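Local atomic coordinates of inactive Zymogen C11 Protease (Parabacteroides distasonis, PDB entry 6MZO), a protein that probably acts as a clostripain-like cysteine protease of clan CD, captured here as an inactive zymogen. Residues V112-G117 with L159-Y164; L189-P194 with T218-E223; Q196-D201 with V210-K215; A224-V229 with K305-K310. All coordinates share one frame; numbering follows the deposited sequence.

Contact 1 (V112-G117 with L159-Y164); sequences VLWSHG and LFDACY
D161 and H116 meet where two neighbouring parallel strands of the central sheet, 112-115 and 159-162, run out at their C-terminal ends. The sequences H116-G117 and A162-C163 fit the His-Gly and Ala-Cys motifs of clan CD peptidases, so these strand ends probably carry the catalytic pair. Backbone bonds set the register, beginning with L113 N to L159 O at 2.9 Å. On one face V112 packs alongside L159; on the other, L113 CD1 touches the F160 ring. The side chain of D161 shows how one carboxylate can tie the neighbouring strand's end to the loop that follows strand 178-183. Its CB lies 3.8 Å from W114 CD1; CG, anti to the backbone N (chi1 -169°), comes to 3.4 Å from that atom, the carboxylate and indole planes 69° apart. OD2 comes to 3.2 Å from W114 CD1 and accepts bonds from F193 N and Y195 OH, two donors that probably limit the carboxylate's rotation. With an alanine here, F193 N, Y195 OH and the H116 imidazole would probably lose their acceptor, and the ring would be freer to turn. OD1, bonded to H116 NE2 at 2.8 Å, lies close to the imidazole plane, but NE2 stands 50° out of the carboxylate plane.

Contact 2 (L189-P194 with T218-E223); sequences LANGFP and TYYQSE
Y220 and G192 supply the hydrogen bond of this contact, Y220 OH donating to G192 O at 2.7 Å. The hydroxyl sits in the carbonyl plane on a lone pair (C=O...O angle 141°), while the carbonyl oxygen lies at the edge of the phenol ring. G192 has backbone angles at which a side chain would collide with the carbonyl O of N191, so the carbonyl is presented by a conformation suited to glycine. A second bond lies within 218-223, where E223 N reaches Y220 O at 2.8 Å and closes a type I turn that begins at the tyrosine.

The apolar contribution is a CH-pi contact. P194 CB stands over one face of Y219, 4.1 Å from the ring centroid. Y219, its CG anti to the backbone N (chi1 -175°), slides past the proline in the opposite direction and lays its CD2 over the centre of the Y220 ring, 3.6 Å above that plane. The two tyrosines thus brace each other while serving different partners.

Looser polar neighbours come from N191, whose poorly ordered amide leaves OD1 3.6 Å from Y220 OH. Seen in the fold, the loop between strand 178-183 and helix 195-203 rests against the C-terminal end of helix 209-220, with F216 of that helix meeting F193, P194 and Y220, and N32 of helix 26-43 bonding N191 O.

Contact 3 (Q196-D201 with V210-K215); sequences QTIMGD and VGIATK
K215 reaches across to D201 with its ammonium group, NZ forming a salt bridge to OD2 at 2.8 Å. The nitrogen arrives on the syn side of the carboxylate, 19° out of its plane, and also gives a weak bond to T197 O at 3.1 Å. The lysine does not extend straight: bends at chi2 (71°) and chi4 steer CD, CE and NZ toward D201 OD2 and T197 O. Nearer the backbone, K215 CG passes 3.6 Å from T197 OG1.

At the root of the lysine, I198 CG2 presses on K215 CB at 3.5 Å, tighter than usual for two carbons, while I198 CD1 meets I212 CG2 and D201 CB touches I212 CG1. G211 lets the carboxylate come close, since a side chain there would crowd D201 CG.

Second-shell partners fix these groups. One water joins T197 OG1 to K215 O, donating to the latter, and T197 OG1 is further bonded to P194 O. D201 OD1 forms a salt bridge with K204, so the carboxylate answers two lysines. Beneath, L159 of the sheet packs on both isoleucines. With segment axes 8.9 Å apart and 173° between their directions, a weakly bonded, kinked helix and a regular one form an antiparallel hairpin, laid on one face of the sheet of an alpha/beta fold.

Contact 4 (A224-V229 with K305-K310); sequences AGTISV and KATTPK
T308 and G225 form the polar clasp at one end of an antiparallel strand pair. G225 N donates to T308 OG1 at 2.9 Å, and that hydroxyl donates to K310 O at 2.6 Å, in the carbonyl plane, while T308 N returns a bond to G225 O. The hydroxyl can do both because OG1 sits between the backbone N and the carbonyl carbon (chi1 50°). A valine in place of T308 would probably leave G225 N and K310 O without their mate and the segment from T308 to K310 less firmly held.

The close fit continues along the strands. I227 and A306 make a hydrogen-bonded pair, I227 N to A306 O at 2.9 Å and A306 N to I227 O at 3.0 Å, with I227 CG2 resting 4.0 Å from A306 CB. In the adjacent non-hydrogen-bonded pair, T226 CG2 lies 3.3 Å from T307 OG1, which donates to T308 O; T226 OG1 instead finds S184 and T186.

Toward K305 the contact thins. S228 and K305 meet only through their CB atoms, 4.2 Å apart, and the exposed lysine chain leads away; K310 likewise turns outward. Strand 302-307 is the outermost of the central sheet on this side, and helix 209-220 lies against the I227 and A306 face through A213, F216 and Y217.

In the fold
The four contacts illustrate how a loop, a helical hairpin and two strand pairs can be joined where a few of their residues touch. Contact 1 holds the probable active-site end of the sheet, where H116 ND1 and C163 SG stand 5.7 Å apart. Contact 2, its centre 13 Å away, buttresses that end: its loop lies against W114 and D161. The ring of F193, from the same loop, reaches contact 4, with F193 CZ 3.5 Å from I227 CD1. Contact 3, nested within the chain loop closed by contact 2, rests on L159 of contact 1 and, through A213 CB, 3.5 Å from V229 CG2, on contact 4. Contacts 1 and 4 share the sheet without touching, centres about 15 Å apart.

Contact 1 (V112-G117 with L159-Y164)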
loop_
_atom_site.group_PDB
_atom_site.type_symbol
_atom_site.label_atom_id
_atom_site.label_comp_id
_atom_site.label_asym_id
_atom_site.label_seq_id
_atom_site.Cartn_x
_atom_site.Cartn_y
_atom_site.Cartn_z
ATOM N N VAL A 112 -6.928 4.884 -4.617
ATOM C CA VAL A 112 -5.988 3.816 -5.108
ATOM C C VAL A 112 -4.746 4.570 -5.554
ATOM O O VAL A 112 -4.841 5.504 -6.369
ATOM C CB VAL A 112 -6.532 3.080 -6.268
ATOM C CG1 VAL A 112 -5.521 2.049 -6.767
ATOM C CG2 VAL A 112 -7.888 2.411 -5.872
ATOM N N LEU A 113 -3.593 4.214 -4.977
ATOM C CA LEU A 113 -2.318 4.905 -5.347
ATOM C C LEU A 113 -1.469 3.868 -5.974
ATOM O O LEU A 113 -1.195 2.812 -5.346
ATOM C CB LEU A 113 -1.618 5.456 -4.131
ATOM C CG LEU A 113 -2.336 6.530 -3.372
ATOM C CD1 LEU A 113 -1.417 6.980 -2.161
ATOM C CD2 LEU A 113 -2.632 7.636 -4.331
ATOM N N TRP A 114 -1.144 4.053 -7.223
ATOM C CA TRP A 114 -0.368 3.085 -7.948
ATOM C C TRP A 114 1.036 3.633 -8.127
ATOM O O TRP A 114 1.204 4.752 -8.680
ATOM C CB TRP A 114 -0.986 2.846 -9.340
ATOM C CG TRP A 114 -0.376 1.731 -10.151
ATOM C CD1 TRP A 114 -0.834 0.439 -10.256
ATOM C CD2 TRP A 114 0.773 1.812 -10.999
ATOM N NE1 TRP A 114 -0.029 -0.271 -11.094
ATOM C CE2 TRP A 114 0.963 0.541 -11.556
ATOM C CE3 TRP A 114 1.659 2.823 -11.303
ATOM C CZ2 TRP A 114 2.009 0.266 -12.417
ATOM C CZ3 TRP A 114 2.706 2.553 -12.178
ATOM C CH2 TRP A 114 2.861 1.287 -12.712
ATOM N N SER A 115 2.006 2.845 -7.695
ATOM C CA SER A 115 3.400 3.335 -7.764
ATOM C C SER A 115 4.253 2.109 -7.572
ATOM O O SER A 115 4.372 1.646 -6.452
ATOM C CB SER A 115 3.657 4.349 -6.649
ATOM O OG SER A 115 4.974 4.926 -6.735
ATOM N N HIS A 116 4.803 1.546 -8.627
ATOM C CA HIS A 116 5.743 0.447 -8.448
ATOM C C HIS A 116 7.216 0.904 -8.473
ATOM O O HIS A 116 7.680 1.495 -9.437
ATOM C CB HIS A 116 5.465 -0.619 -9.490
ATOM C CG HIS A 116 4.117 -1.252 -9.334
ATOM N ND1 HIS A 116 3.765 -2.426 -9.962
ATOM C CD2 HIS A 116 3.029 -0.859 -8.628
ATOM C CE1 HIS A 116 2.517 -2.735 -9.641
ATOM N NE2 HIS A 116 2.057 -1.810 -8.818
ATOM N N GLY A 117 7.915 0.610 -7.377
ATOM C CA GLY A 117 9.235 1.133 -7.058
ATOM C C GLY A 117 9.642 0.584 -5.701
ATOM O O GLY A 117 9.462 -0.606 -5.439
ATOM N N LEU A 159 -5.977 1.931 -1.109
ATOM C CA LEU A 159 -5.413 0.710 -1.718
ATOM C C LEU A 159 -4.050 1.088 -2.271
ATOM O O LEU A 159 -3.953 1.917 -3.174
ATOM C CB LEU A 159 -6.354 0.215 -2.814
ATOM C CG LEU A 159 -6.041 -1.124 -3.502
ATOM C CD1 LEU A 159 -7.208 -1.478 -4.475
ATOM C CD2 LEU A 159 -4.799 -1.115 -4.321
ATOM N N PHE A 160 -2.999 0.506 -1.669
ATOM C CA PHE A 160 -1.636 0.782 -2.182
ATOM C C PHE A 160 -1.266 -0.264 -3.210
ATOM O O PHE A 160 -0.950 -1.410 -2.850
ATOM C CB PHE A 160 -0.631 0.756 -1.022
ATOM C CG PHE A 160 -0.722 1.936 -0.092
ATOM C CD1 PHE A 160 -0.305 3.195 -0.513
ATOM C CD2 PHE A 160 -1.183 1.763 1.219
ATOM C CE1 PHE A 160 -0.361 4.272 0.338
ATOM C CE2 PHE A 160 -1.223 2.886 2.099
ATOM C CZ PHE A 160 -0.805 4.109 1.628
ATOM N N ASP A 161 -1.310 0.087 -4.481
ATOM C CA ASP A 161 -0.867 -0.834 -5.512
ATOM C C ASP A 161 0.597 -0.518 -5.733
ATOM O O ASP A 161 0.981 0.232 -6.627
ATOM C CB ASP A 161 -1.773 -0.682 -6.792
ATOM C CG ASP A 161 -1.509 -1.805 -7.794
ATOM O OD1 ASP A 161 -0.422 -2.450 -7.762
ATOM O OD2 ASP A 161 -2.305 -1.977 -8.702
ATOM N N ALA A 162 1.427 -1.113 -4.847
ATOM C CA ALA A 162 2.809 -0.657 -4.656
ATOM C C ALA A 162 3.510 -1.757 -3.862
ATOM O O ALA A 162 2.850 -2.632 -3.320
ATOM C CB ALA A 162 2.861 0.687 -3.879
ATOM N N CYS A 163 4.824 -1.707 -3.886
ATOM C CA CYS A 163 5.542 -2.672 -3.058
ATOM C C CYS A 163 5.672 -2.270 -1.609
ATOM O O CYS A 163 5.934 -1.106 -1.253
ATOM C CB CYS A 163 6.954 -2.920 -3.624
ATOM S SG CYS A 163 6.940 -3.444 -5.357
ATOM N N TYR A 164 5.599 -3.316 -0.764
ATOM C CA TYR A 164 5.978 -3.289 0.646
ATOM C C TYR A 164 5.137 -2.387 1.528
ATOM O O TYR A 164 5.565 -2.034 2.624
ATOM C CB TYR A 164 7.455 -2.908 0.785
ATOM C CG TYR A 164 8.387 -3.809 0.025
ATOM C CD1 TYR A 164 8.392 -5.203 0.255
ATOM C CD2 TYR A 164 9.231 -3.305 -0.933
ATOM C CE1 TYR A 164 9.272 -5.996 -0.422
ATOM C CE2 TYR A 164 10.148 -4.107 -1.626
ATOM C CZ TYR A 164 10.155 -5.476 -1.378
ATOM O OH TYR A 164 11.026 -6.295 -2.040
#

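Contact 2 (L189-P194 with T218-E223)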
loop_
_atom_site.group_PDB
_atom_site.type_symbol
_atom_site.label_atom_id
_atom_site.label_comp_id
_atom_site.label_asym_id
_atom_site.label_seq_id
_atom_site.Cartn_x
_atom_site.Cartn_y
_atom_site.Cartn_z
ATOM N N LEU A 189 4.255 -7.029 -8.648
ATOM C CA LEU A 189 4.945 -6.648 -9.862
ATOM C C LEU A 189 3.916 -6.536 -10.985
ATOM O O LEU A 189 2.698 -6.318 -10.743
ATOM C CB LEU A 189 6.092 -7.638 -10.179
ATOM C CG LEU A 189 7.228 -7.767 -9.133
ATOM C CD1 LEU A 189 8.302 -8.758 -9.587
ATOM C CD2 LEU A 189 7.869 -6.425 -8.752
ATOM N N ALA A 190 4.421 -6.636 -12.207
ATOM C CA ALA A 190 3.608 -6.561 -13.408
ATOM C C ALA A 190 2.531 -5.487 -13.297
ATOM O O ALA A 190 2.772 -4.369 -12.834
ATOM C CB ALA A 190 2.976 -7.911 -13.692
ATOM N N ASN A 191 1.337 -5.849 -13.700
ATOM C CA ASN A 191 0.274 -4.880 -13.718
ATOM C C ASN A 191 0.003 -4.380 -12.304
ATOM O O ASN A 191 -0.099 -3.167 -12.081
ATOM C CB ASN A 191 -0.983 -5.479 -14.336
ATOM C CG ASN A 191 -1.104 -6.957 -14.060
ATOM O OD1 ASN A 191 -0.137 -7.599 -13.644
ATOM N ND2 ASN A 191 -2.285 -7.512 -14.304
ATOM N N GLY A 192 -0.045 -5.287 -11.335
ATOM C CA GLY A 192 -0.570 -4.853 -10.057
ATOM C C GLY A 192 -1.909 -5.551 -9.716
ATOM O O GLY A 192 -2.031 -6.768 -9.972
ATOM N N PHE A 193 -2.847 -4.815 -9.100
ATOM C CA PHE A 193 -4.105 -5.418 -8.669
ATOM C C PHE A 193 -4.979 -5.856 -9.857
ATOM O O PHE A 193 -4.850 -5.348 -10.991
ATOM C CB PHE A 193 -4.919 -4.467 -7.769
ATOM C CG PHE A 193 -4.548 -4.521 -6.342
ATOM C CD1 PHE A 193 -3.283 -4.180 -5.940
ATOM C CD2 PHE A 193 -5.510 -4.943 -5.393
ATOM C CE1 PHE A 193 -2.951 -4.215 -4.530
ATOM C CE2 PHE A 193 -5.189 -5.009 -4.037
ATOM C CZ PHE A 193 -3.923 -4.612 -3.606
ATOM N N PRO A 194 -5.887 -6.816 -9.613
ATOM C CA PRO A 194 -6.754 -7.313 -10.701
ATOM C C PRO A 194 -7.964 -6.403 -10.828
ATOM O O PRO A 194 -9.077 -6.711 -10.360
ATOM C CB PRO A 194 -7.126 -8.721 -10.215
ATOM C CG PRO A 194 -7.180 -8.578 -8.678
ATOM C CD PRO A 194 -5.915 -7.686 -8.411
ATOM N N THR A 218 -7.252 -14.599 -5.191
ATOM C CA THR A 218 -7.773 -15.508 -6.218
ATOM C C THR A 218 -7.015 -15.305 -7.551
ATOM O O THR A 218 -6.651 -16.283 -8.230
ATOM C CB THR A 218 -9.273 -15.259 -6.388
ATOM O OG1 THR A 218 -9.887 -15.642 -5.143
ATOM C CG2 THR A 218 -9.837 -16.105 -7.518
ATOM N N TYR A 219 -6.786 -14.057 -7.935
ATOM C CA TYR A 219 -6.090 -13.811 -9.178
ATOM C C TYR A 219 -4.679 -14.404 -9.194
ATOM O O TYR A 219 -4.282 -15.011 -10.206
ATOM C CB TYR A 219 -6.005 -12.323 -9.467
ATOM C CG TYR A 219 -5.392 -11.988 -10.794
ATOM C CD1 TYR A 219 -6.112 -12.190 -11.978
ATOM C CD2 TYR A 219 -4.122 -11.427 -10.875
ATOM C CE1 TYR A 219 -5.563 -11.832 -13.213
ATOM C CE2 TYR A 219 -3.573 -11.080 -12.089
ATOM C CZ TYR A 219 -4.301 -11.275 -13.255
ATOM O OH TYR A 219 -3.712 -10.941 -14.457
ATOM N N TYR A 220 -3.957 -14.262 -8.076
ATOM C CA TYR A 220 -2.543 -14.639 -8.052
ATOM C C TYR A 220 -2.318 -16.048 -7.493
ATOM O O TYR A 220 -1.160 -16.494 -7.303
ATOM C CB TYR A 220 -1.769 -13.582 -7.234
ATOM C CG TYR A 220 -1.456 -12.352 -8.054
ATOM C CD1 TYR A 220 -0.610 -12.426 -9.146
ATOM C CD2 TYR A 220 -1.972 -11.117 -7.724
ATOM C CE1 TYR A 220 -0.331 -11.339 -9.922
ATOM C CE2 TYR A 220 -1.685 -9.992 -8.496
ATOM C CZ TYR A 220 -0.860 -10.107 -9.598
ATOM O OH TYR A 220 -0.556 -8.989 -10.357
ATOM N N GLN A 221 -3.405 -16.764 -7.184
ATOM C CA GLN A 221 -3.332 -18.021 -6.396
ATOM C C GLN A 221 -2.399 -19.056 -7.024
ATOM O O GLN A 221 -1.752 -19.846 -6.320
ATOM C CB GLN A 221 -4.717 -18.656 -6.202
ATOM C CG GLN A 221 -4.699 -19.926 -5.339
ATOM C CD GLN A 221 -6.080 -20.394 -4.910
ATOM O OE1 GLN A 221 -7.097 -19.930 -5.442
ATOM N NE2 GLN A 221 -6.124 -21.322 -3.943
ATOM N N SER A 222 -2.327 -19.095 -8.346
ATOM C CA SER A 222 -1.468 -20.119 -8.958
ATOM C C SER A 222 -0.091 -19.608 -9.299
ATOM O O SER A 222 0.727 -20.343 -9.839
ATOM C CB SER A 222 -2.140 -20.670 -10.209
ATOM O OG SER A 222 -3.232 -21.450 -9.788
ATOM N N GLU A 223 0.184 -18.365 -8.918
ATOM C CA GLU A 223 1.442 -17.723 -9.205
ATOM C C GLU A 223 2.047 -17.341 -7.855
ATOM O O GLU A 223 2.285 -18.216 -6.995
ATOM C CB GLU A 223 1.257 -16.505 -10.086
ATOM C CG GLU A 223 0.999 -16.849 -11.496
ATOM C CD GLU A 223 2.125 -17.666 -12.039
ATOM O OE1 GLU A 223 3.194 -17.075 -12.305
ATOM O OE2 GLU A 223 1.949 -18.893 -12.188
#

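Contact 3 (Q196-D201 with V210-K215)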
loop_
_atom_site.group_PDB
_atom_site.type_symbol
_atom_site.label_atom_id
_atom_site.label_comp_id
_atom_site.label_asym_id
_atom_site.label_seq_id
_atom_site.Cartn_x
_atom_site.Cartn_y
_atom_site.Cartn_z
ATOM N N GLN A 196 -9.753 -5.782 -13.062
ATOM C CA GLN A 196 -10.924 -6.261 -13.817
ATOM C C GLN A 196 -11.916 -7.072 -12.969
ATOM O O GLN A 196 -13.046 -7.341 -13.461
ATOM C CB GLN A 196 -10.424 -7.107 -15.004
ATOM C CG GLN A 196 -9.831 -8.485 -14.595
ATOM C CD GLN A 196 -8.421 -8.460 -14.020
ATOM O OE1 GLN A 196 -7.730 -7.436 -13.914
ATOM N NE2 GLN A 196 -7.955 -9.671 -13.644
ATOM N N THR A 197 -11.571 -7.366 -11.716
ATOM C CA THR A 197 -12.492 -8.119 -10.879
ATOM C C THR A 197 -12.884 -7.355 -9.616
ATOM O O THR A 197 -13.747 -7.845 -8.869
ATOM C CB THR A 197 -11.926 -9.508 -10.408
ATOM O OG1 THR A 197 -10.723 -9.362 -9.632
ATOM C CG2 THR A 197 -11.670 -10.419 -11.580
ATOM N N ILE A 198 -12.248 -6.235 -9.296
ATOM C CA ILE A 198 -12.532 -5.568 -7.992
ATOM C C ILE A 198 -13.342 -4.254 -8.086
ATOM O O ILE A 198 -13.534 -3.557 -7.059
ATOM C CB ILE A 198 -11.270 -5.212 -7.207
ATOM C CG1 ILE A 198 -10.310 -4.394 -8.071
ATOM C CG2 ILE A 198 -10.550 -6.609 -6.842
ATOM C CD1 ILE A 198 -9.141 -3.702 -7.179
ATOM N N MET A 199 -13.673 -3.858 -9.325
ATOM C CA MET A 199 -14.266 -2.496 -9.419
ATOM C C MET A 199 -15.594 -2.416 -8.642
ATOM O O MET A 199 -15.784 -1.432 -7.834
ATOM C CB MET A 199 -14.502 -2.087 -10.897
ATOM C CG MET A 199 -13.169 -2.036 -11.721
ATOM S SD MET A 199 -11.881 -1.042 -10.975
ATOM C CE MET A 199 -12.759 0.563 -10.832
ATOM N N GLY A 200 -16.514 -3.332 -8.874
ATOM C CA GLY A 200 -17.752 -3.289 -8.066
ATOM C C GLY A 200 -17.502 -3.310 -6.542
ATOM O O GLY A 200 -18.242 -2.600 -5.784
ATOM N N ASP A 201 -16.525 -4.093 -6.078
ATOM C CA ASP A 201 -16.234 -4.099 -4.637
ATOM C C ASP A 201 -15.848 -2.742 -4.129
ATOM O O ASP A 201 -16.188 -2.444 -2.933
ATOM C CB ASP A 201 -15.130 -5.145 -4.328
ATOM C CG ASP A 201 -15.613 -6.577 -4.594
ATOM O OD1 ASP A 201 -16.820 -6.870 -4.413
ATOM O OD2 ASP A 201 -14.792 -7.435 -5.027
ATOM N N VAL A 210 -12.514 -6.600 2.237
ATOM C CA VAL A 210 -12.113 -7.981 2.267
ATOM C C VAL A 210 -12.304 -8.626 0.875
ATOM O O VAL A 210 -11.451 -9.358 0.450
ATOM C CB VAL A 210 -12.872 -8.777 3.399
ATOM C CG1 VAL A 210 -12.562 -10.263 3.350
ATOM C CG2 VAL A 210 -12.490 -8.134 4.764
ATOM N N GLY A 211 -13.395 -8.286 0.150
ATOM C CA GLY A 211 -13.577 -8.723 -1.225
ATOM C C GLY A 211 -12.409 -8.354 -2.097
ATOM O O GLY A 211 -11.938 -9.164 -2.873
ATOM N N ILE A 212 -11.979 -7.097 -2.001
ATOM C CA ILE A 212 -10.873 -6.664 -2.840
ATOM C C ILE A 212 -9.605 -7.501 -2.627
ATOM O O ILE A 212 -9.016 -7.970 -3.594
ATOM C CB ILE A 212 -10.570 -5.171 -2.588
ATOM C CG1 ILE A 212 -11.722 -4.309 -3.120
ATOM C CG2 ILE A 212 -9.217 -4.767 -3.251
ATOM C CD1 ILE A 212 -11.643 -2.847 -2.598
ATOM N N ALA A 213 -9.302 -7.761 -1.347
ATOM C CA ALA A 213 -8.098 -8.557 -1.054
ATOM C C ALA A 213 -8.264 -10.026 -1.448
ATOM O O ALA A 213 -7.333 -10.649 -1.966
ATOM C CB ALA A 213 -7.787 -8.405 0.399
ATOM N N THR A 214 -9.472 -10.552 -1.255
ATOM C CA THR A 214 -9.733 -11.949 -1.665
ATOM C C THR A 214 -9.616 -12.117 -3.186
ATOM O O THR A 214 -9.114 -13.147 -3.667
ATOM C CB THR A 214 -11.087 -12.509 -1.177
ATOM O OG1 THR A 214 -12.170 -11.844 -1.848
ATOM C CG2 THR A 214 -11.214 -12.305 0.296
ATOM N N LYS A 215 -10.011 -11.093 -3.948
ATOM C CA LYS A 215 -9.845 -11.140 -5.379
ATOM C C LYS A 215 -8.408 -11.075 -5.821
ATOM O O LYS A 215 -8.038 -11.726 -6.786
ATOM C CB LYS A 215 -10.625 -9.986 -6.015
ATOM C CG LYS A 215 -12.049 -10.415 -6.448
ATOM C CD LYS A 215 -13.055 -10.695 -5.300
ATOM C CE LYS A 215 -14.562 -10.909 -5.826
ATOM N NZ LYS A 215 -14.897 -9.731 -6.656
HETATM O O HOH W 1 -9.894 -12.003 -8.855
#

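Contact 4 (A224-V229 with K305-K310)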
loop_
_atom_site.group_PDB
_atom_site.type_symbol
_atom_site.label_atom_id
_atom_site.label_comp_id
_atom_site.label_asym_id
_atom_site.label_seq_id
_atom_site.Cartn_x
_atom_site.Cartn_y
_atom_site.Cartn_z
ATOM N N ALA A 224 2.285 -16.049 -7.649
ATOM C CA ALA A 224 2.810 -15.613 -6.383
ATOM C C ALA A 224 2.270 -14.232 -6.029
ATOM O O ALA A 224 2.110 -13.380 -6.908
ATOM C CB ALA A 224 4.305 -15.556 -6.405
ATOM N N GLY A 225 1.919 -14.056 -4.771
ATOM C CA GLY A 225 1.437 -12.763 -4.312
ATOM C C GLY A 225 1.060 -12.847 -2.842
ATOM O O GLY A 225 0.704 -13.925 -2.360
ATOM N N THR A 226 1.154 -11.717 -2.148
ATOM C CA THR A 226 0.789 -11.615 -0.742
ATOM C C THR A 226 -0.099 -10.418 -0.597
ATOM O O THR A 226 0.191 -9.379 -1.258
ATOM C CB THR A 226 2.012 -11.456 0.201
ATOM O OG1 THR A 226 2.670 -10.191 -0.068
ATOM C CG2 THR A 226 3.010 -12.647 0.050
ATOM N N ILE A 227 -1.151 -10.502 0.242
ATOM C CA ILE A 227 -2.067 -9.356 0.405
ATOM C C ILE A 227 -2.509 -9.313 1.864
ATOM O O ILE A 227 -2.509 -10.344 2.576
ATOM C CB ILE A 227 -3.289 -9.498 -0.560
ATOM C CG1 ILE A 227 -4.097 -8.181 -0.654
ATOM C CG2 ILE A 227 -4.092 -10.743 -0.191
ATOM C CD1 ILE A 227 -3.256 -7.207 -1.424
ATOM N N SER A 228 -2.802 -8.118 2.344
ATOM C CA SER A 228 -3.437 -7.938 3.650
ATOM C C SER A 228 -4.227 -6.686 3.731
ATOM O O SER A 228 -4.066 -5.760 2.894
ATOM C CB SER A 228 -2.403 -7.937 4.768
ATOM O OG SER A 228 -1.418 -6.935 4.556
ATOM N N VAL A 229 -5.150 -6.720 4.680
ATOM C CA VAL A 229 -6.027 -5.588 4.916
ATOM C C VAL A 229 -5.979 -5.194 6.391
ATOM O O VAL A 229 -6.224 -6.062 7.270
ATOM C CB VAL A 229 -7.485 -5.954 4.614
ATOM C CG1 VAL A 229 -8.371 -4.735 4.851
ATOM C CG2 VAL A 229 -7.673 -6.362 3.194
ATOM N N LYS A 305 -5.730 -11.644 5.553
ATOM C CA LYS A 305 -4.409 -11.803 4.943
ATOM C C LYS A 305 -4.387 -13.081 4.126
ATOM O O LYS A 305 -5.113 -14.064 4.411
ATOM C CB LYS A 305 -3.314 -11.810 5.970
ATOM C CG LYS A 305 -3.323 -13.102 6.853
ATOM C CD LYS A 305 -2.066 -13.132 7.752
ATOM C CE LYS A 305 -2.061 -14.453 8.531
ATOM N NZ LYS A 305 -3.189 -14.425 9.444
ATOM N N ALA A 306 -3.609 -13.080 3.064
ATOM C CA ALA A 306 -3.466 -14.283 2.284
ATOM C C ALA A 306 -2.124 -14.282 1.602
ATOM O O ALA A 306 -1.591 -13.241 1.217
ATOM C CB ALA A 306 -4.588 -14.426 1.259
ATOM N N THR A 307 -1.570 -15.495 1.432
ATOM C CA THR A 307 -0.339 -15.625 0.688
ATOM C C THR A 307 -0.279 -16.944 -0.108
ATOM O O THR A 307 -0.829 -17.994 0.310
ATOM C CB THR A 307 0.898 -15.588 1.631
ATOM O OG1 THR A 307 2.089 -15.687 0.856
ATOM C CG2 THR A 307 0.848 -16.802 2.661
ATOM N N THR A 308 0.440 -16.886 -1.220
ATOM C CA THR A 308 0.823 -18.082 -1.974
ATOM C C THR A 308 2.032 -18.749 -1.275
ATOM O O THR A 308 2.584 -18.173 -0.342
ATOM C CB THR A 308 1.184 -17.688 -3.440
ATOM O OG1 THR A 308 2.111 -16.610 -3.421
ATOM C CG2 THR A 308 -0.078 -17.218 -4.221
ATOM N N PRO A 309 2.454 -19.934 -1.754
ATOM C CA PRO A 309 3.624 -20.578 -1.143
ATOM C C PRO A 309 4.920 -19.767 -1.277
ATOM O O PRO A 309 5.709 -19.751 -0.326
ATOM C CB PRO A 309 3.713 -21.901 -1.902
ATOM C CG PRO A 309 2.363 -22.157 -2.371
ATOM C CD PRO A 309 1.852 -20.799 -2.777
ATOM N N LYS A 310 5.081 -19.011 -2.368
ATOM C CA LYS A 310 6.237 -18.126 -2.527
ATOM C C LYS A 310 5.850 -16.709 -2.807
ATOM O O LYS A 310 4.701 -16.462 -3.200
ATOM C CB LYS A 310 7.091 -18.619 -3.677
ATOM C CG LYS A 310 7.619 -20.082 -3.378
ATOM C CD LYS A 310 8.771 -20.599 -4.260
ATOM C CE LYS A 310 9.054 -22.120 -4.001
ATOM N NZ LYS A 310 9.328 -22.383 -2.542
#